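Local coordinates for protein actinorhodin polyketide putative beta-ketoacyl synthase 2 (Streptomyces coelicolor A3, PDB 1TQY) that serves as the chain length factor of the actinorhodin polyketide synthase, a member of the beta-ketoacyl synthase family in antibiotic biosynthesis, at residues Leu12-Gly17 with Arg253-Ala258; Thr187-Ser192 with Ile241-Asp246. One frame throughout, in Å; residues are numbered along the deposited sequence.

Interaction 1: residues Leu12-Gly17 with Arg253-Ala258; sequences LITGVG and RGRHDA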
loop_
_atom_site.group_PDB
_atom_site.type_symbol
_atom_site.label_atom_id
_atom_site.label_comp_id
_atom_site.label_asym_id
_atom_site.label_seq_id
_atom_site.Cartn_x
_atom_site.Cartn_y
_atom_site.Cartn_z
ATOM N N LEU B 12 -14.486 17.626 -3.182
ATOM C CA LEU B 12 -15.084 17.507 -4.502
ATOM C C LEU B 12 -14.177 16.799 -5.503
ATOM O O LEU B 12 -12.962 16.748 -5.328
ATOM C CB LEU B 12 -15.433 18.899 -5.039
ATOM C CG LEU B 12 -16.230 19.817 -4.103
ATOM C CD1 LEU B 12 -16.316 21.202 -4.713
ATOM C CD2 LEU B 12 -17.620 19.246 -3.871
ATOM N N ILE B 13 -14.796 16.240 -6.540
ATOM C CA ILE B 13 -14.086 15.566 -7.620
ATOM C C ILE B 13 -14.128 16.614 -8.734
ATOM O O ILE B 13 -15.180 16.828 -9.349
ATOM C CB ILE B 13 -14.851 14.315 -8.140
ATOM C CG1 ILE B 13 -15.326 13.443 -6.973
ATOM C CG2 ILE B 13 -13.966 13.530 -9.113
ATOM C CD1 ILE B 13 -14.241 12.746 -6.227
ATOM N N THR B 14 -13.002 17.268 -8.992
ATOM C CA THR B 14 -12.956 18.315 -10.010
ATOM C C THR B 14 -12.430 17.868 -11.367
ATOM O O THR B 14 -12.726 18.490 -12.388
ATOM C CB THR B 14 -12.096 19.500 -9.536
ATOM O OG1 THR B 14 -10.820 19.014 -9.106
ATOM C CG2 THR B 14 -12.767 20.224 -8.380
ATOM N N GLY B 15 -11.645 16.800 -11.377
ATOM C CA GLY B 15 -11.107 16.318 -12.631
ATOM C C GLY B 15 -10.979 14.811 -12.678
ATOM O O GLY B 15 -10.624 14.179 -11.686
ATOM N N VAL B 16 -11.275 14.221 -13.827
ATOM C CA VAL B 16 -11.166 12.776 -13.952
ATOM C C VAL B 16 -10.352 12.381 -15.177
ATOM O O VAL B 16 -10.279 13.122 -16.156
ATOM C CB VAL B 16 -12.572 12.106 -14.014
ATOM C CG1 VAL B 16 -13.432 12.598 -12.848
ATOM C CG2 VAL B 16 -13.244 12.396 -15.340
ATOM N N GLY B 17 -9.713 11.221 -15.092
ATOM C CA GLY B 17 -8.910 10.717 -16.191
ATOM C C GLY B 17 -9.152 9.226 -16.320
ATOM O O GLY B 17 -8.854 8.466 -15.394
ATOM N N ARG B 253 -9.596 28.772 -6.083
ATOM C CA ARG B 253 -8.715 28.478 -7.209
ATOM C C ARG B 253 -9.355 28.946 -8.515
ATOM O O ARG B 253 -8.675 29.120 -9.526
ATOM C CB ARG B 253 -8.451 26.963 -7.254
ATOM C CG ARG B 253 -7.612 26.468 -8.421
ATOM C CD ARG B 253 -7.021 25.090 -8.125
ATOM N NE ARG B 253 -7.973 23.996 -8.275
ATOM C CZ ARG B 253 -8.461 23.595 -9.444
ATOM N NH1 ARG B 253 -8.087 24.203 -10.557
ATOM N NH2 ARG B 253 -9.320 22.584 -9.506
ATOM N N GLY B 254 -10.666 29.157 -8.478
ATOM C CA GLY B 254 -11.381 29.588 -9.662
ATOM C C GLY B 254 -12.099 28.424 -10.317
ATOM O O GLY B 254 -12.687 28.562 -11.394
ATOM N N ARG B 255 -12.040 27.268 -9.662
ATOM C CA ARG B 255 -12.680 26.052 -10.149
ATOM C C ARG B 255 -14.031 25.934 -9.459
ATOM O O ARG B 255 -14.118 25.441 -8.336
ATOM C CB ARG B 255 -11.809 24.829 -9.816
ATOM C CG ARG B 255 -12.387 23.491 -10.253
ATOM C CD ARG B 255 -12.470 23.386 -11.765
ATOM N NE ARG B 255 -13.035 22.112 -12.204
ATOM C CZ ARG B 255 -13.200 21.772 -13.478
ATOM N NH1 ARG B 255 -12.844 22.612 -14.440
ATOM N NH2 ARG B 255 -13.720 20.595 -13.797
ATOM N N HIS B 256 -15.080 26.404 -10.129
ATOM C CA HIS B 256 -16.431 26.359 -9.573
ATOM C C HIS B 256 -17.235 25.211 -10.167
ATOM O O HIS B 256 -18.403 25.014 -9.836
ATOM C CB HIS B 256 -17.170 27.669 -9.852
ATOM C CG HIS B 256 -16.430 28.886 -9.399
ATOM N ND1 HIS B 256 -15.303 29.353 -10.039
ATOM C CD2 HIS B 256 -16.640 29.717 -8.352
ATOM C CE1 HIS B 256 -14.849 30.421 -9.408
ATOM N NE2 HIS B 256 -15.642 30.663 -8.379
ATOM N N ASP B 257 -16.607 24.455 -11.054
ATOM C CA ASP B 257 -17.290 23.343 -11.679
ATOM C C ASP B 257 -16.648 22.028 -11.238
ATOM O O ASP B 257 -15.422 21.904 -11.205
ATOM C CB ASP B 257 -17.234 23.515 -13.201
ATOM C CG ASP B 257 -18.111 22.528 -13.933
ATOM O OD1 ASP B 257 -19.243 22.267 -13.461
ATOM O OD2 ASP B 257 -17.669 22.029 -14.998
ATOM N N ALA B 258 -17.479 21.055 -10.874
ATOM C CA ALA B 258 -16.982 19.754 -10.439
ATOM C C ALA B 258 -17.934 18.635 -10.852
ATOM O O ALA B 258 -18.988 18.891 -11.426
ATOM C CB ALA B 258 -16.770 19.747 -8.924
#
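A small packing contact between a loop and a strand sets Thr14 against Arg253, Arg255 and Ala258, where the loop between helix 247-253 and strand 260-269 folds over one end of strand 11-20. It buries 236 Å² over both sides and is mostly van der Waals in kind. The closest pair of CA atoms is Thr14 and Ala258, 4.3 Å apart, just before the loop enters strand 260-269, which pairs antiparallel with strand 11-20. Ala258 CB points at the strand and lies 3.4 Å from Ile13 O; Leu12 CB and Thr14 CG2 are its other neighbours.

The side chains of Thr14 and Arg255 slide past each other in opposite senses, with Thr14 CG2 3.8 Å from Arg255 CG. A bend at chi2 (66°) turns the otherwise extended Arg255 chain along the threonine, bringing NH2 to 2.7 Å from Thr14 O. The N-H...O angle of 122° makes this a weak hydrogen bond, met obliquely to the guanidinium plane.

Arg253 and Thr14 approach each other from opposite directions. Arg253 NH2 is 3.9 Å from Thr14 OG1, which sits at the guanidinium edge near its plane, yet the two are not bonded to each other: both take Glu245 as their strongest partner, by salt bridge and hydrogen bond respectively. Arg255 CB lies 3.3 Å above the Arg253 guanidinium plane, offset toward its rim, and Arg253 NH1 also bonds Ala94 O.

Gly254, with positive phi (101°), ends helix 247-253 in a Schellman motif, a C-terminal helix cap; the loop beyond it delivers the chain to strand 260-269 in the sheet of the thiolase-like fold.

Interaction 2: residues Thr187-Ser192 with Ile241-Asp246; sequences TPLVVS and ILVLED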
loop_
_atom_site.group_PDB
_atom_site.type_symbol
_atom_site.label_atom_id
_atom_site.label_comp_id
_atom_site.label_asym_id
_atom_site.label_seq_id
_atom_site.Cartn_x
_atom_site.Cartn_y
_atom_site.Cartn_z
ATOM N N THR B 187 -4.530 19.190 3.316
ATOM C CA THR B 187 -3.928 19.250 1.980
ATOM C C THR B 187 -5.063 19.541 0.998
ATOM O O THR B 187 -5.919 18.702 0.782
ATOM C CB THR B 187 -3.261 17.928 1.577
ATOM O OG1 THR B 187 -2.276 17.558 2.552
ATOM C CG2 THR B 187 -2.588 18.082 0.215
ATOM N N PRO B 188 -5.070 20.732 0.374
ATOM C CA PRO B 188 -6.097 21.171 -0.583
ATOM C C PRO B 188 -6.393 20.309 -1.792
ATOM O O PRO B 188 -7.550 20.169 -2.186
ATOM C CB PRO B 188 -5.607 22.549 -1.022
ATOM C CG PRO B 188 -4.801 23.013 0.123
ATOM C CD PRO B 188 -4.034 21.766 0.508
ATOM N N LEU B 189 -5.356 19.759 -2.405
ATOM C CA LEU B 189 -5.564 18.947 -3.587
ATOM C C LEU B 189 -4.867 17.613 -3.435
ATOM O O LEU B 189 -3.757 17.532 -2.901
ATOM C CB LEU B 189 -5.056 19.693 -4.829
ATOM C CG LEU B 189 -5.267 19.073 -6.213
ATOM C CD1 LEU B 189 -5.163 20.134 -7.282
ATOM C CD2 LEU B 189 -4.238 17.968 -6.453
ATOM N N VAL B 190 -5.534 16.568 -3.910
ATOM C CA VAL B 190 -4.994 15.225 -3.843
ATOM C C VAL B 190 -5.377 14.458 -5.101
ATOM O O VAL B 190 -6.549 14.413 -5.494
ATOM C CB VAL B 190 -5.518 14.470 -2.598
ATOM C CG1 VAL B 190 -5.093 13.006 -2.668
ATOM C CG2 VAL B 190 -4.963 15.111 -1.326
ATOM N N VAL B 191 -4.373 13.878 -5.751
ATOM C CA VAL B 191 -4.594 13.090 -6.957
ATOM C C VAL B 191 -4.749 11.660 -6.464
ATOM O O VAL B 191 -3.903 11.146 -5.729
ATOM C CB VAL B 191 -3.394 13.203 -7.920
ATOM C CG1 VAL B 191 -3.553 12.218 -9.068
ATOM C CG2 VAL B 191 -3.311 14.617 -8.452
ATOM N N SER B 192 -5.825 11.008 -6.870
ATOM C CA SER B 192 -6.088 9.676 -6.351
ATOM C C SER B 192 -6.701 8.756 -7.378
ATOM O O SER B 192 -7.387 9.191 -8.304
ATOM C CB SER B 192 -7.040 9.800 -5.147
ATOM O OG SER B 192 -7.136 8.586 -4.425
ATOM N N ILE B 241 -7.918 7.975 -12.648
ATOM C CA ILE B 241 -7.242 8.804 -11.675
ATOM C C ILE B 241 -8.146 10.016 -11.593
ATOM O O ILE B 241 -8.679 10.468 -12.606
ATOM C CB ILE B 241 -5.845 9.217 -12.167
ATOM C CG1 ILE B 241 -4.923 7.984 -12.231
ATOM C CG2 ILE B 241 -5.263 10.279 -11.251
ATOM C CD1 ILE B 241 -4.594 7.346 -10.876
ATOM N N LEU B 242 -8.372 10.521 -10.392
ATOM C CA LEU B 242 -9.206 11.701 -10.263
ATOM C C LEU B 242 -8.582 12.710 -9.332
ATOM O O LEU B 242 -7.743 12.372 -8.499
ATOM C CB LEU B 242 -10.625 11.354 -9.794
ATOM C CG LEU B 242 -11.029 10.008 -9.192
ATOM C CD1 LEU B 242 -12.517 10.097 -8.838
ATOM C CD2 LEU B 242 -10.791 8.857 -10.187
ATOM N N VAL B 243 -8.989 13.960 -9.499
ATOM C CA VAL B 243 -8.472 15.050 -8.692
ATOM C C VAL B 243 -9.516 15.427 -7.653
ATOM O O VAL B 243 -10.630 15.811 -7.990
ATOM C CB VAL B 243 -8.141 16.273 -9.587
ATOM C CG1 VAL B 243 -7.700 17.450 -8.737
ATOM C CG2 VAL B 243 -7.049 15.894 -10.578
ATOM N N LEU B 244 -9.163 15.275 -6.387
ATOM C CA LEU B 244 -10.079 15.630 -5.327
ATOM C C LEU B 244 -9.480 16.836 -4.643
ATOM O O LEU B 244 -8.255 16.968 -4.562
ATOM C CB LEU B 244 -10.222 14.498 -4.309
ATOM C CG LEU B 244 -10.293 13.049 -4.765
ATOM C CD1 LEU B 244 -10.926 12.243 -3.651
ATOM C CD2 LEU B 244 -11.084 12.905 -6.049
ATOM N N GLU B 245 -10.340 17.724 -4.157
ATOM C CA GLU B 245 -9.853 18.886 -3.455
ATOM C C GLU B 245 -10.889 19.542 -2.574
ATOM O O GLU B 245 -12.092 19.323 -2.723
ATOM C CB GLU B 245 -9.246 19.892 -4.436
ATOM C CG GLU B 245 -10.134 20.334 -5.573
ATOM C CD GLU B 245 -9.347 21.073 -6.666
ATOM O OE1 GLU B 245 -8.527 21.964 -6.327
ATOM O OE2 GLU B 245 -9.560 20.780 -7.863
ATOM N N ASP B 246 -10.378 20.308 -1.617
ATOM C CA ASP B 246 -11.172 21.041 -0.649
ATOM C C ASP B 246 -12.111 21.988 -1.380
ATOM O O ASP B 246 -11.702 22.706 -2.295
ATOM C CB ASP B 246 -10.225 21.821 0.275
ATOM C CG ASP B 246 -10.953 22.589 1.354
ATOM O OD1 ASP B 246 -11.706 23.534 1.027
ATOM O OD2 ASP B 246 -10.763 22.240 2.536
#
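Leu189-Ser192 and Ile241-Asp246 run side by side as antiparallel strands, their axes 4.7 Å apart at closest and their directions 156° apart. Hydrogen-bonded pairs Val190-Leu244 and Ser192-Leu242 alternate with non-hydrogen-bonded pairs Leu189-Glu245 and Val191-Val243.

Each hydrogen-bonded pair closes a two-bond ring. Val190 N reaches Leu244 O at 2.8 Å and Leu244 N returns to Val190 O; Ser192 N meets Leu242 O, and Leu242 N meets Ser192 O at 2.7 Å. All four are nearly straight at hydrogen, above 160°, and lie close to the carbonyl axes. At the non-hydrogen-bonded positions, Leu189 CA and Val191 CA direct CA-H...O contacts at Leu244 O and Leu242 O, the second at 3.6 Å.

Apolar contacts collect on the face bearing Leu189, Val191 and Val243. With CG anti to its backbone N (chi1 -175°), Leu189 crosses Val243 at a slant, CG lying 3.9 Å from Val243 CG1, while its CD1 is the same distance from Glu245 OE1. Val191 CG1 presses on Ile241 CG2 at 3.4 Å, tighter than usual for two methyls.

The polar groups turn to partners beyond the pair. The Glu245 carboxylate, though buried, is probably held as an anion by the partners it finds in the neighbouring contact, Thr14 and Arg253. Ser192 OG bonds Val109 O, and Asp246, as N-cap of helix 247-253, offers OD1 to Ala249 N.

Helix 171-185 covers the face of Val190, Ser192 and Leu244, and helix 78-93 packs on Ile241 and Val243 across the sheet. In plane, strand 106-111 flanks 189-192 and strand 11-20 flanks 241-246.

From the N terminus the chain first lays down 12-17, whose partner 253-258 comes 236 residues later, so interaction 1 closes a very long loop. Interaction 2 is nested wholly within it, joining 187-192 to 241-246 across a much shorter excursion. The chain leaves 246 directly into helix 247-253 and then the 253-258 loop, linking the second halves of both contacts. Their centres lie about 9 Å apart, and strands 11-20 and 238-246 are sheet neighbours. Glu245 of interaction 2 reaches both segments of interaction 1, while Ile13 packs on Leu244. Together they tie the N-terminal strand, the sheet interior and the turn into strand 260-269.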